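Local coordinates for Lic11098 (Leptospira interrogans serogroup Icterohaemorrhagiae serovar copenhageni, PDB 4U08), which is of unknown function but is regarded as a virulence factor and, as a leucine-rich repeat protein, probably binds other molecules, at residues N171-E176 and V195-I200; G187-Q192 and H210-Q215; L229-L234 and L252-L257. One frame throughout, in Å; residues are numbered along the deposited sequence.

Contact 1: N171-E176 and V195-I200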
ATOM      1  N   ASN A 171       4.050  10.486 -14.057  1.00 33.30           N
ATOM      2  CA  ASN A 171       4.076  11.851 -13.539  1.00 33.10           C
ATOM      3  C   ASN A 171       2.656  12.248 -13.203  1.00 36.51           C
ATOM      4  O   ASN A 171       2.421  13.078 -12.310  1.00 35.70           O
ATOM      5  CB  ASN A 171       4.615  12.835 -14.588  1.00 39.80           C
ATOM      6  CG  ASN A 171       5.802  12.340 -15.362  1.00 68.72           C
ATOM      7  OD1 ASN A 171       5.677  11.929 -16.516  1.00 72.59           O
ATOM      8  ND2 ASN A 171       6.963  12.327 -14.742  1.00 58.41           N
ATOM      9  N   VAL A 172       1.702  11.695 -13.969  1.00 32.43           N
ATOM     10  CA  VAL A 172       0.279  12.038 -13.873  1.00 32.49           C
ATOM     11  C   VAL A 172      -0.565  10.766 -14.055  1.00 34.80           C
ATOM     12  O   VAL A 172      -0.080   9.770 -14.595  1.00 34.88           O
ATOM     13  CB  VAL A 172      -0.055  13.129 -14.953  1.00 37.18           C
ATOM     14  CG1 VAL A 172      -1.547  13.326 -15.129  1.00 38.43           C
ATOM     15  CG2 VAL A 172       0.584  14.478 -14.620  1.00 37.21           C
ATOM     16  N   LEU A 173      -1.824  10.803 -13.582  1.00 31.28           N
ATOM     17  CA  LEU A 173      -2.798   9.740 -13.780  1.00 30.73           C
ATOM     18  C   LEU A 173      -3.850  10.242 -14.798  1.00 34.25           C
ATOM     19  O   LEU A 173      -4.233  11.414 -14.728  1.00 34.85           O
ATOM     20  CB  LEU A 173      -3.521   9.379 -12.473  1.00 30.68           C
ATOM     21  CG  LEU A 173      -2.678   8.797 -11.353  1.00 35.29           C
ATOM     22  CD1 LEU A 173      -3.512   8.701 -10.068  1.00 33.84           C
ATOM     23  CD2 LEU A 173      -2.081   7.449 -11.754  1.00 36.04           C
ATOM     24  N   PRO A 174      -4.376   9.384 -15.700  1.00 29.66           N
ATOM     25  CA  PRO A 174      -5.449   9.853 -16.602  1.00 30.84           C
ATOM     26  C   PRO A 174      -6.713  10.159 -15.798  1.00 35.02           C
ATOM     27  O   PRO A 174      -6.974   9.481 -14.807  1.00 35.44           O
ATOM     28  CB  PRO A 174      -5.670   8.663 -17.547  1.00 32.04           C
ATOM     29  CG  PRO A 174      -5.182   7.472 -16.805  1.00 36.05           C
ATOM     30  CD  PRO A 174      -4.078   7.953 -15.896  1.00 31.01           C
ATOM     31  N   LYS A 175      -7.497  11.154 -16.215  1.00 30.66           N
ATOM     32  CA  LYS A 175      -8.727  11.529 -15.518  1.00 30.72           C
ATOM     33  C   LYS A 175      -9.750  10.379 -15.478  1.00 34.67           C
ATOM     34  O   LYS A 175     -10.514  10.288 -14.524  1.00 36.14           O
ATOM     35  CB  LYS A 175      -9.312  12.841 -16.095  1.00 33.59           C
ATOM     36  CG  LYS A 175      -9.816  12.737 -17.548  1.00 35.93           C
ATOM     37  CD  LYS A 175     -10.245  14.085 -18.115  1.00 44.16           C
ATOM     38  CE  LYS A 175      -9.987  14.187 -19.601  1.00 48.92           C
ATOM     39  NZ  LYS A 175     -10.840  13.264 -20.363  1.00 53.19           N
ATOM     40  N   GLU A 176      -9.658   9.433 -16.438  1.00 31.39           N
ATOM     41  CA  GLU A 176     -10.539   8.272 -16.598  1.00 32.38           C
ATOM     42  C   GLU A 176     -10.367   7.213 -15.495  1.00 35.14           C
ATOM     43  O   GLU A 176     -11.215   6.322 -15.353  1.00 33.83           O
ATOM     44  CB  GLU A 176     -10.348   7.646 -18.001  1.00 33.62           C
ATOM     45  CG  GLU A 176     -10.758   8.566 -19.147  1.00 40.08           C
ATOM     46  CD  GLU A 176      -9.814   9.696 -19.555  1.00 57.02           C
ATOM     47  OE1 GLU A 176     -10.221  10.527 -20.391  1.00 51.23           O
ATOM     48  OE2 GLU A 176      -8.678   9.774 -19.035  1.00 42.55           O
ATOM     49  N   VAL A 195       0.948  15.431  -9.018  1.00 34.67           N
ATOM     50  CA  VAL A 195      -0.439  15.848  -8.782  1.00 33.56           C
ATOM     51  C   VAL A 195      -1.351  14.626  -8.919  1.00 34.93           C
ATOM     52  O   VAL A 195      -1.026  13.708  -9.664  1.00 34.88           O
ATOM     53  CB  VAL A 195      -0.841  16.997  -9.778  1.00 39.16           C
ATOM     54  CG1 VAL A 195      -0.941  16.505 -11.218  1.00 39.21           C
ATOM     55  CG2 VAL A 195      -2.123  17.716  -9.359  1.00 39.26           C
ATOM     56  N   LEU A 196      -2.491  14.636  -8.217  1.00 32.25           N
ATOM     57  CA  LEU A 196      -3.522  13.613  -8.339  1.00 32.16           C
ATOM     58  C   LEU A 196      -4.692  14.234  -9.081  1.00 34.67           C
ATOM     59  O   LEU A 196      -5.010  15.392  -8.813  1.00 35.10           O
ATOM     60  CB  LEU A 196      -4.015  13.134  -6.965  1.00 31.91           C
ATOM     61  CG  LEU A 196      -3.036  12.356  -6.110  1.00 35.74           C
ATOM     62  CD1 LEU A 196      -3.648  12.077  -4.767  1.00 35.54           C
ATOM     63  CD2 LEU A 196      -2.596  11.035  -6.805  1.00 35.93           C
ATOM     64  N   PRO A 197      -5.384  13.500  -9.986  1.00 31.49           N
ATOM     65  CA  PRO A 197      -6.543  14.106 -10.667  1.00 30.81           C
ATOM     66  C   PRO A 197      -7.706  14.348  -9.711  1.00 34.58           C
ATOM     67  O   PRO A 197      -7.874  13.591  -8.753  1.00 31.51           O
ATOM     68  CB  PRO A 197      -6.904  13.067 -11.732  1.00 32.86           C
ATOM     69  CG  PRO A 197      -6.435  11.782 -11.183  1.00 37.16           C
ATOM     70  CD  PRO A 197      -5.186  12.097 -10.398  1.00 32.13           C
ATOM     71  N   LYS A 198      -8.542  15.365  -9.981  1.00 33.66           N
ATOM     72  CA  LYS A 198      -9.719  15.616  -9.140  1.00 33.48           C
ATOM     73  C   LYS A 198     -10.674  14.412  -9.135  1.00 36.75           C
ATOM     74  O   LYS A 198     -11.360  14.175  -8.142  1.00 35.72           O
ATOM     75  CB  LYS A 198     -10.444  16.924  -9.531  1.00 37.62           C
ATOM     76  CG  LYS A 198     -10.987  16.977 -10.966  1.00 63.50           C
ATOM     77  CD  LYS A 198     -11.728  18.292 -11.261  1.00 77.10           C
ATOM     78  CE  LYS A 198     -13.213  18.248 -10.953  1.00 93.17           C
ATOM     79  NZ  LYS A 198     -13.972  17.404 -11.920  1.00102.12           N
ATOM     80  N   GLU A 199     -10.646  13.615 -10.221  1.00 32.71           N
ATOM     81  CA  GLU A 199     -11.459  12.427 -10.433  1.00 31.39           C
ATOM     82  C   GLU A 199     -11.101  11.267  -9.485  1.00 35.80           C
ATOM     83  O   GLU A 199     -11.861  10.299  -9.413  1.00 34.39           O
ATOM     84  CB  GLU A 199     -11.395  11.989 -11.904  1.00 32.19           C
ATOM     85  CG  GLU A 199     -12.015  13.006 -12.861  1.00 37.54           C
ATOM     86  CD  GLU A 199     -11.167  14.193 -13.286  1.00 53.60           C
ATOM     87  OE1 GLU A 199      -9.978  14.266 -12.893  1.00 41.01           O
ATOM     88  OE2 GLU A 199     -11.694  15.049 -14.035  1.00 49.94           O
ATOM     89  N   ILE A 200      -9.970  11.370  -8.746  1.00 31.82           N
ATOM     90  CA  ILE A 200      -9.567  10.379  -7.731  1.00 31.71           C
ATOM     91  C   ILE A 200     -10.705  10.172  -6.717  1.00 32.74           C
ATOM     92  O   ILE A 200     -10.913   9.052  -6.289  1.00 32.55           O
ATOM     93  CB  ILE A 200      -8.193  10.714  -7.044  1.00 34.75           C
ATOM     94  CG1 ILE A 200      -7.503   9.467  -6.474  1.00 35.14           C
ATOM     95  CG2 ILE A 200      -8.310  11.818  -5.967  1.00 34.96           C
ATOM     96  CD1 ILE A 200      -6.679   8.682  -7.465  1.00 43.08           C
TER
HETATM   97  O   HOH W   1      -2.461  13.003 -12.018  1.00 43.18           O
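Leu173 and Pro197 carry this contact: the leucine reaches across from one coil of the leucine-rich repeat solenoid and lays its CB and CD1 against CD and CG of the proline ring on the next. Leu173 CD1 lies 3.8 Å from Pro197 CD, and the two side chains run askew to each other. With CG of Leu173 turned opposite its own carbonyl carbon (chi1 -64°), the branch reaches inward, where CD1 also meets the methyls Leu196 CD2 and Ile200 CD1, each at 4.1 Å. A branched leucine suits this place because one methyl can touch three apolar neighbours, while proline offers a compact, rigid surface without a backbone N-H to satisfy.

Nearer the solvent, Val172 CG2 and Val195 CG1 meet at 4.2 Å. Further along, the side chain of Glu199, bent at chi2 (82°), folds its carboxylate over the aliphatic base of Lys175, with Glu199 OE1 3.6 Å from Lys175 CB. This is contact with carbon rather than an ion pair, for the ammonium of Lys175 swings away to Glu176 and forms a salt bridge: Lys175 NZ lies 2.8 Å from Glu176 OE1, which it reaches from above the carboxylate plane. A water makes a polar link between the segments, accepting from Leu173 N and donating to Val195 O, at 2.8 Å each.

Both segments enter short 3-10 turns and belong to the connections after strands 162-164 and 185-187. Pro174 touches Ile150 of the preceding coil, and Lys198 touches Glu222 of the following one.

Contact 2: G187-Q192 and H210-Q215; sequences GLDHNQ and HLRNNQ. With ZN (zinc ion), chain F; ZN (zinc ion), chain G.
The two backbones run almost parallel, 5° apart end to end, as successive coils of a leucine-rich repeat solenoid leaving their strands, with Leu188 N bonded to His210 O at 2.8 Å and His190 N to Arg212 O. Asn214 belongs to the asparagine row of such repeats: its ND2 gives a nearly straight bond (174°) to Leu188 O and another to Leu211 O of its own coil, and the ND2 of Asn191 reaches Leu188 O from the opposite face of its plane. Asn191 ND2 also bonds Leu165 O in the preceding coil. An amide suits these buried positions because its N-H groups can satisfy carbonyls of two coils at once. Beneath them, Leu188 and Leu211 point the same way into the core.

Asp189 binds both the backbone and the charged group of Arg212. OD1 accepts from Arg212 N, while OD2 forms a salt bridge to Arg212 NH2 at 2.8 Å, the carboxylate and guanidinium planes 78° apart. Arg212 bends at chi3, and its NH2 lies above one face of the His210 ring, offset toward the rim; His210 ND1 binds a zinc ion. His190 binds another zinc together with His167. Its ring stacks on the amide of Asn213, whose OD1 sits over the ring centre, 3.7 Å from His190 CE1.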
ATOM      1  N   GLY A 187      -2.285   0.840  -6.007  1.00 28.77           N
ATOM      2  CA  GLY A 187      -0.863   0.901  -5.670  1.00 30.26           C
ATOM      3  C   GLY A 187      -0.090   1.811  -6.608  1.00 35.38           C
ATOM      4  O   GLY A 187       0.132   1.456  -7.765  1.00 36.35           O
ATOM      5  N   LEU A 188       0.337   2.974  -6.119  1.00 30.32           N
ATOM      6  CA  LEU A 188       1.095   3.951  -6.902  1.00 28.53           C
ATOM      7  C   LEU A 188       2.449   4.330  -6.277  1.00 31.62           C
ATOM      8  O   LEU A 188       3.023   5.347  -6.656  1.00 30.45           O
ATOM      9  CB  LEU A 188       0.231   5.211  -7.103  1.00 27.80           C
ATOM     10  CG  LEU A 188      -1.002   5.032  -8.000  1.00 31.86           C
ATOM     11  CD1 LEU A 188      -1.958   6.149  -7.804  1.00 28.92           C
ATOM     12  CD2 LEU A 188      -0.574   4.880  -9.480  1.00 34.56           C
ATOM     13  N   ASP A 189       2.958   3.537  -5.318  1.00 29.61           N
ATOM     14  CA  ASP A 189       4.242   3.833  -4.672  1.00 29.21           C
ATOM     15  C   ASP A 189       5.391   4.002  -5.657  1.00 33.01           C
ATOM     16  O   ASP A 189       5.524   3.230  -6.601  1.00 32.82           O
ATOM     17  CB  ASP A 189       4.691   2.692  -3.723  1.00 30.38           C
ATOM     18  CG  ASP A 189       3.818   2.438  -2.506  1.00 37.38           C
ATOM     19  OD1 ASP A 189       3.084   3.351  -2.102  1.00 36.18           O
ATOM     20  OD2 ASP A 189       3.881   1.320  -1.962  1.00 46.36           O
ATOM     21  N   HIS A 190       6.272   4.933  -5.354  1.00 31.90           N
ATOM     22  CA  HIS A 190       7.534   5.140  -6.058  1.00 34.01           C
ATOM     23  C   HIS A 190       7.398   5.406  -7.578  1.00 37.65           C
ATOM     24  O   HIS A 190       8.115   4.837  -8.401  1.00 35.82           O
ATOM     25  CB  HIS A 190       8.499   3.967  -5.762  1.00 36.37           C
ATOM     26  CG  HIS A 190       9.923   4.401  -5.573  1.00 41.23           C
ATOM     27  ND1 HIS A 190      10.828   3.626  -4.856  1.00 43.44           N
ATOM     28  CD2 HIS A 190      10.553   5.522  -6.004  1.00 44.62           C
ATOM     29  CE1 HIS A 190      11.970   4.290  -4.879  1.00 44.27           C
ATOM     30  NE2 HIS A 190      11.855   5.444  -5.549  1.00 44.95           N
ATOM     31  N   ASN A 191       6.480   6.293  -7.932  1.00 36.28           N
ATOM     32  CA  ASN A 191       6.372   6.788  -9.301  1.00 36.19           C
ATOM     33  C   ASN A 191       6.942   8.211  -9.164  1.00 40.27           C
ATOM     34  O   ASN A 191       7.758   8.437  -8.271  1.00 40.54           O
ATOM     35  CB  ASN A 191       4.909   6.763  -9.778  1.00 34.34           C
ATOM     36  CG  ASN A 191       4.497   5.426 -10.274  1.00 40.94           C
ATOM     37  OD1 ASN A 191       4.878   5.030 -11.353  1.00 37.32           O
ATOM     38  ND2 ASN A 191       3.721   4.685  -9.501  1.00 29.87           N
ATOM     39  N   GLN A 192       6.501   9.179  -9.969  1.00 36.81           N
ATOM     40  CA  GLN A 192       6.964  10.553  -9.796  1.00 36.62           C
ATOM     41  C   GLN A 192       5.781  11.478  -9.890  1.00 36.69           C
ATOM     42  O   GLN A 192       5.848  12.564 -10.472  1.00 34.43           O
ATOM     43  CB  GLN A 192       8.142  10.917 -10.750  1.00 39.27           C
ATOM     44  CG  GLN A 192       8.000  10.460 -12.190  1.00 67.18           C
ATOM     45  CD  GLN A 192       9.300  10.593 -12.954  1.00 96.49           C
ATOM     46  OE1 GLN A 192      10.033  11.582 -12.833  1.00 94.40           O
ATOM     47  NE2 GLN A 192       9.606   9.607 -13.779  1.00 92.13           N
ATOM     48  N   HIS A 210      -1.969   3.587  -1.862  1.00 28.60           N
ATOM     49  CA  HIS A 210      -0.527   3.612  -1.648  1.00 29.53           C
ATOM     50  C   HIS A 210       0.090   4.655  -2.557  1.00 32.55           C
ATOM     51  O   HIS A 210       0.058   4.500  -3.781  1.00 31.49           O
ATOM     52  CB  HIS A 210       0.066   2.222  -1.926  1.00 32.19           C
ATOM     53  CG  HIS A 210      -0.195   1.235  -0.822  1.00 38.27           C
ATOM     54  ND1 HIS A 210       0.341  -0.022  -0.853  1.00 41.83           N
ATOM     55  CD2 HIS A 210      -0.929   1.364   0.310  1.00 41.42           C
ATOM     56  CE1 HIS A 210      -0.087  -0.632   0.242  1.00 41.76           C
ATOM     57  NE2 HIS A 210      -0.848   0.168   0.976  1.00 41.77           N
ATOM     58  N   LEU A 211       0.561   5.753  -1.975  1.00 27.69           N
ATOM     59  CA  LEU A 211       1.158   6.864  -2.723  1.00 26.85           C
ATOM     60  C   LEU A 211       2.535   7.241  -2.202  1.00 31.99           C
ATOM     61  O   LEU A 211       2.989   8.371  -2.407  1.00 32.92           O
ATOM     62  CB  LEU A 211       0.240   8.084  -2.666  1.00 26.25           C
ATOM     63  CG  LEU A 211      -0.953   8.070  -3.625  1.00 29.98           C
ATOM     64  CD1 LEU A 211      -1.943   9.109  -3.232  1.00 29.24           C
ATOM     65  CD2 LEU A 211      -0.497   8.331  -5.046  1.00 31.67           C
ATOM     66  N   ARG A 212       3.200   6.297  -1.531  1.00 30.93           N
ATOM     67  CA  ARG A 212       4.501   6.541  -0.919  1.00 31.12           C
ATOM     68  C   ARG A 212       5.555   6.845  -1.951  1.00 35.73           C
ATOM     69  O   ARG A 212       5.562   6.243  -3.019  1.00 36.60           O
ATOM     70  CB  ARG A 212       4.946   5.323  -0.097  1.00 29.86           C
ATOM     71  CG  ARG A 212       4.030   5.042   1.100  1.00 35.10           C
ATOM     72  CD  ARG A 212       4.351   3.689   1.694  1.00 46.65           C
ATOM     73  NE  ARG A 212       3.701   2.601   0.959  1.00 51.62           N
ATOM     74  CZ  ARG A 212       3.807   1.317   1.280  1.00 68.07           C
ATOM     75  NH1 ARG A 212       4.528   0.946   2.329  1.00 62.72           N
ATOM     76  NH2 ARG A 212       3.185   0.394   0.561  1.00 56.70           N
ATOM     77  N   ASN A 213       6.487   7.724  -1.605  1.00 32.30           N
ATOM     78  CA  ASN A 213       7.636   8.017  -2.446  1.00 33.18           C
ATOM     79  C   ASN A 213       7.250   8.579  -3.828  1.00 37.09           C
ATOM     80  O   ASN A 213       7.698   8.092  -4.855  1.00 38.95           O
ATOM     81  CB  ASN A 213       8.575   6.782  -2.559  1.00 36.64           C
ATOM     82  CG  ASN A 213      10.033   7.072  -2.316  1.00 60.28           C
ATOM     83  OD1 ASN A 213      10.783   6.193  -1.894  1.00 65.10           O
ATOM     84  ND2 ASN A 213      10.482   8.276  -2.637  1.00 47.97           N
ATOM     85  N   ASN A 214       6.416   9.599  -3.834  1.00 33.39           N
ATOM     86  CA  ASN A 214       6.061  10.309  -5.063  1.00 32.84           C
ATOM     87  C   ASN A 214       6.521  11.759  -4.885  1.00 35.54           C
ATOM     88  O   ASN A 214       7.364  12.011  -4.015  1.00 34.40           O
ATOM     89  CB  ASN A 214       4.561  10.162  -5.383  1.00 29.46           C
ATOM     90  CG  ASN A 214       4.275   8.861  -6.069  1.00 35.76           C
ATOM     91  OD1 ASN A 214       4.554   8.703  -7.250  1.00 35.86           O
ATOM     92  ND2 ASN A 214       3.740   7.886  -5.350  1.00 29.81           N
ATOM     93  N   GLN A 215       6.001  12.698  -5.676  1.00 33.37           N
ATOM     94  CA  GLN A 215       6.403  14.106  -5.586  1.00 34.48           C
ATOM     95  C   GLN A 215       5.211  15.019  -5.380  1.00 36.29           C
ATOM     96  O   GLN A 215       5.207  16.143  -5.878  1.00 35.65           O
ATOM     97  CB  GLN A 215       7.214  14.503  -6.846  1.00 36.52           C
ATOM     98  CG  GLN A 215       8.603  13.847  -6.895  1.00 51.74           C
ATOM     99  CD  GLN A 215       9.205  13.797  -8.282  1.00 84.52           C
ATOM    100  OE1 GLN A 215       9.021  14.694  -9.122  1.00 80.53           O
ATOM    101  NE2 GLN A 215       9.998  12.763  -8.536  1.00 79.73           N
TER
HETATM  102 ZN    ZN F 504       1.382  -0.921  -2.625  1.00 78.55          ZN
HETATM  103 ZN    ZN G 505      10.362   1.949  -4.088  1.00 53.56          ZN
HETATM  104  O   HOH W   2       2.049   0.444  -4.261  1.00 26.77           O
HETATM  105  O   HOH W   3       6.939  15.136 -10.796  1.00 65.38           O
HETATM  106  O   HOH W   4       8.985   2.553  -2.468  1.00 47.13           O

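Contact 3: L229-L234 and L252-L257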
ATOM      1  N   LEU A 229     -12.410   4.746   2.149  1.00 23.60           N
ATOM      2  CA  LEU A 229     -10.968   4.716   2.405  1.00 23.64           C
ATOM      3  C   LEU A 229     -10.631   4.384   3.865  1.00 26.91           C
ATOM      4  O   LEU A 229     -11.154   5.026   4.764  1.00 26.24           O
ATOM      5  CB  LEU A 229     -10.285   6.042   1.984  1.00 23.20           C
ATOM      6  CG  LEU A 229      -8.752   5.975   1.782  1.00 26.74           C
ATOM      7  CD1 LEU A 229      -8.370   5.116   0.566  1.00 28.37           C
ATOM      8  CD2 LEU A 229      -8.172   7.373   1.591  1.00 28.02           C
ATOM      9  N   GLN A 230      -9.769   3.391   4.060  1.00 25.48           N
ATOM     10  CA  GLN A 230      -9.311   2.904   5.370  1.00 24.50           C
ATOM     11  C   GLN A 230      -7.855   3.207   5.602  1.00 27.47           C
ATOM     12  O   GLN A 230      -7.456   3.466   6.738  1.00 27.56           O
ATOM     13  CB  GLN A 230      -9.548   1.398   5.481  1.00 25.62           C
ATOM     14  CG  GLN A 230     -11.028   1.020   5.614  1.00 35.32           C
ATOM     15  CD  GLN A 230     -11.298  -0.434   5.273  1.00 61.14           C
ATOM     16  OE1 GLN A 230     -10.539  -1.337   5.622  1.00 55.49           O
ATOM     17  NE2 GLN A 230     -12.393  -0.692   4.571  1.00 64.01           N
ATOM     18  N   LYS A 231      -7.033   3.126   4.549  1.00 23.67           N
ATOM     19  CA  LYS A 231      -5.598   3.353   4.677  1.00 23.33           C
ATOM     20  C   LYS A 231      -5.127   4.320   3.591  1.00 29.24           C
ATOM     21  O   LYS A 231      -5.332   4.074   2.398  1.00 27.32           O
ATOM     22  CB  LYS A 231      -4.796   2.036   4.578  1.00 26.33           C
ATOM     23  CG  LYS A 231      -5.062   1.068   5.736  1.00 34.99           C
ATOM     24  CD  LYS A 231      -4.199  -0.166   5.598  1.00 47.68           C
ATOM     25  CE  LYS A 231      -4.593  -1.203   6.613  1.00 66.62           C
ATOM     26  NZ  LYS A 231      -4.392  -2.573   6.079  1.00 82.14           N
ATOM     27  N   LEU A 232      -4.469   5.407   4.019  1.00 25.69           N
ATOM     28  CA  LEU A 232      -3.927   6.410   3.122  1.00 26.37           C
ATOM     29  C   LEU A 232      -2.435   6.539   3.425  1.00 30.93           C
ATOM     30  O   LEU A 232      -2.068   7.061   4.488  1.00 26.68           O
ATOM     31  CB  LEU A 232      -4.696   7.741   3.299  1.00 26.05           C
ATOM     32  CG  LEU A 232      -4.257   8.952   2.426  1.00 29.45           C
ATOM     33  CD1 LEU A 232      -4.186   8.580   0.926  1.00 28.60           C
ATOM     34  CD2 LEU A 232      -5.189  10.133   2.632  1.00 31.67           C
ATOM     35  N   LEU A 233      -1.573   6.024   2.515  1.00 27.47           N
ATOM     36  CA  LEU A 233      -0.128   6.052   2.742  1.00 27.74           C
ATOM     37  C   LEU A 233       0.521   7.095   1.854  1.00 31.38           C
ATOM     38  O   LEU A 233       0.619   6.906   0.635  1.00 31.23           O
ATOM     39  CB  LEU A 233       0.510   4.680   2.537  1.00 28.82           C
ATOM     40  CG  LEU A 233      -0.143   3.461   3.217  1.00 37.62           C
ATOM     41  CD1 LEU A 233       0.770   2.247   3.086  1.00 39.55           C
ATOM     42  CD2 LEU A 233      -0.456   3.707   4.721  1.00 38.17           C
ATOM     43  N   LEU A 234       0.933   8.205   2.466  1.00 27.21           N
ATOM     44  CA  LEU A 234       1.529   9.364   1.789  1.00 26.70           C
ATOM     45  C   LEU A 234       2.974   9.643   2.187  1.00 33.15           C
ATOM     46  O   LEU A 234       3.478  10.743   1.935  1.00 32.50           O
ATOM     47  CB  LEU A 234       0.653  10.594   2.007  1.00 26.21           C
ATOM     48  CG  LEU A 234      -0.672  10.595   1.236  1.00 29.49           C
ATOM     49  CD1 LEU A 234      -1.682  11.499   1.893  1.00 27.48           C
ATOM     50  CD2 LEU A 234      -0.456  10.974  -0.224  1.00 31.13           C
ATOM     51  N   LEU A 252     -11.464   6.180   7.615  1.00 22.91           N
ATOM     52  CA  LEU A 252     -10.011   6.167   7.641  1.00 22.87           C
ATOM     53  C   LEU A 252      -9.471   5.692   8.967  1.00 26.86           C
ATOM     54  O   LEU A 252      -9.829   6.251  10.003  1.00 26.74           O
ATOM     55  CB  LEU A 252      -9.413   7.539   7.267  1.00 22.84           C
ATOM     56  CG  LEU A 252      -7.940   7.503   6.806  1.00 27.08           C
ATOM     57  CD1 LEU A 252      -7.756   6.755   5.452  1.00 25.69           C
ATOM     58  CD2 LEU A 252      -7.352   8.895   6.773  1.00 26.09           C
ATOM     59  N   GLN A 253      -8.613   4.664   8.912  1.00 23.61           N
ATOM     60  CA  GLN A 253      -8.014   4.028  10.097  1.00 23.68           C
ATOM     61  C   GLN A 253      -6.573   4.368  10.212  1.00 28.29           C
ATOM     62  O   GLN A 253      -6.058   4.427  11.329  1.00 29.69           O
ATOM     63  CB  GLN A 253      -8.157   2.493  10.004  1.00 24.40           C
ATOM     64  CG  GLN A 253      -9.610   2.030  10.094  1.00 36.94           C
ATOM     65  CD  GLN A 253      -9.794   0.541   9.898  1.00 55.21           C
ATOM     66  OE1 GLN A 253      -8.996  -0.151   9.255  1.00 48.49           O
ATOM     67  NE2 GLN A 253     -10.889   0.027  10.414  1.00 61.69           N
ATOM     68  N   LYS A 254      -5.875   4.487   9.067  1.00 23.91           N
ATOM     69  CA  LYS A 254      -4.444   4.769   9.068  1.00 23.38           C
ATOM     70  C   LYS A 254      -4.102   5.892   8.120  1.00 29.48           C
ATOM     71  O   LYS A 254      -4.419   5.830   6.925  1.00 28.06           O
ATOM     72  CB  LYS A 254      -3.610   3.529   8.695  1.00 26.34           C
ATOM     73  CG  LYS A 254      -3.640   2.404   9.709  1.00 51.86           C
ATOM     74  CD  LYS A 254      -2.631   1.312   9.354  1.00 69.11           C
ATOM     75  CE  LYS A 254      -2.720   0.117  10.278  1.00 88.19           C
ATOM     76  NZ  LYS A 254      -2.236   0.427  11.661  1.00 99.32           N
ATOM     77  N   LEU A 255      -3.440   6.920   8.651  1.00 26.40           N
ATOM     78  CA  LEU A 255      -2.964   8.067   7.878  1.00 26.38           C
ATOM     79  C   LEU A 255      -1.458   8.159   8.118  1.00 31.43           C
ATOM     80  O   LEU A 255      -1.015   8.445   9.245  1.00 32.18           O
ATOM     81  CB  LEU A 255      -3.700   9.346   8.287  1.00 26.52           C
ATOM     82  CG  LEU A 255      -3.310  10.639   7.558  1.00 29.62           C
ATOM     83  CD1 LEU A 255      -3.407  10.469   6.028  1.00 29.37           C
ATOM     84  CD2 LEU A 255      -4.160  11.802   8.035  1.00 30.29           C
ATOM     85  N   LYS A 256      -0.674   7.824   7.089  1.00 27.48           N
ATOM     86  CA  LYS A 256       0.792   7.820   7.186  1.00 27.98           C
ATOM     87  C   LYS A 256       1.355   8.963   6.352  1.00 33.48           C
ATOM     88  O   LYS A 256       1.205   8.955   5.132  1.00 33.67           O
ATOM     89  CB  LYS A 256       1.352   6.461   6.771  1.00 32.09           C
ATOM     90  CG  LYS A 256       1.098   5.401   7.837  1.00 53.32           C
ATOM     91  CD  LYS A 256       2.055   4.236   7.716  1.00 69.72           C
ATOM     92  CE  LYS A 256       1.805   3.179   8.753  1.00 88.23           C
ATOM     93  NZ  LYS A 256       0.509   2.484   8.534  1.00100.50           N
ATOM     94  N   LEU A 257       1.925   9.978   7.023  1.00 27.70           N
ATOM     95  CA  LEU A 257       2.445  11.191   6.411  1.00 27.72           C
ATOM     96  C   LEU A 257       3.934  11.422   6.733  1.00 32.86           C
ATOM     97  O   LEU A 257       4.410  12.556   6.631  1.00 32.47           O
ATOM     98  CB  LEU A 257       1.586  12.388   6.891  1.00 27.87           C
ATOM     99  CG  LEU A 257       0.163  12.485   6.334  1.00 31.35           C
ATOM    100  CD1 LEU A 257      -0.712  13.323   7.219  1.00 30.91           C
ATOM    101  CD2 LEU A 257       0.171  13.063   4.928  1.00 34.05           C
TER
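Gln230 O is gripped by two backbone N-H groups, Gln253 N at 2.7 Å and Lys254 N at 3.0 Å, where two neighbouring parallel strands of the leucine-rich repeat solenoid begin to pair. The register then runs on regularly through Leu232 N to Lys254 O, Lys256 N to Leu232 O and Leu234 N to Lys256 O, the strand axes 4.9 Å apart and only 4° from parallel.

Side chains repeat with the strands. Inward, leucines of equivalent position lie side by side: Leu232 CD2 meets Leu255 CD1 at 3.8 Å, and both place CG opposite the backbone N (chi1 180° and -180°), sending their branches the same way into the core. Leu252 CD1 touches both Leu229 CG and Leu232 CB, at 3.9 Å from each. Leucine suits these places because its forked end fills the interior coil after coil.

The other face carries Lys231, Lys254, Leu233 and Lys256. Long lysines can cover neighbours with their methylenes and still offer the ammonium to a carboxylate; Lys254 NZ forms a salt bridge with Glu277 of the following strand. Leu233, buried here against Arg212 and His210, is covered in turn by the aliphatic part of Lys256: CD2 of Leu233 lies 3.9 Å from CG of Lys256.

The three contacts sample neighbouring coils of one solenoid. Contacts 1 and 2 alternate along the chain and share the coil that starts with strand 185-187, which contact 1 joins to the preceding coil and contact 2 to the following one; their centres are 13 Å apart, and Leu173 CD2 packs on Leu188 CD2 at 3.7 Å. Contact 3 follows in series, centred about 14 Å from contact 2, and meets it through a probable hydrogen bond from Leu211 N to Leu233 O, 2.9 Å. Contacts 1 and 3 do not touch, with nearest atoms about 6 Å apart. Zinc binds directly at contact 2; the side chains of Leu233 and Leu173 lie about 7 Å and 13 Å from a zinc ion.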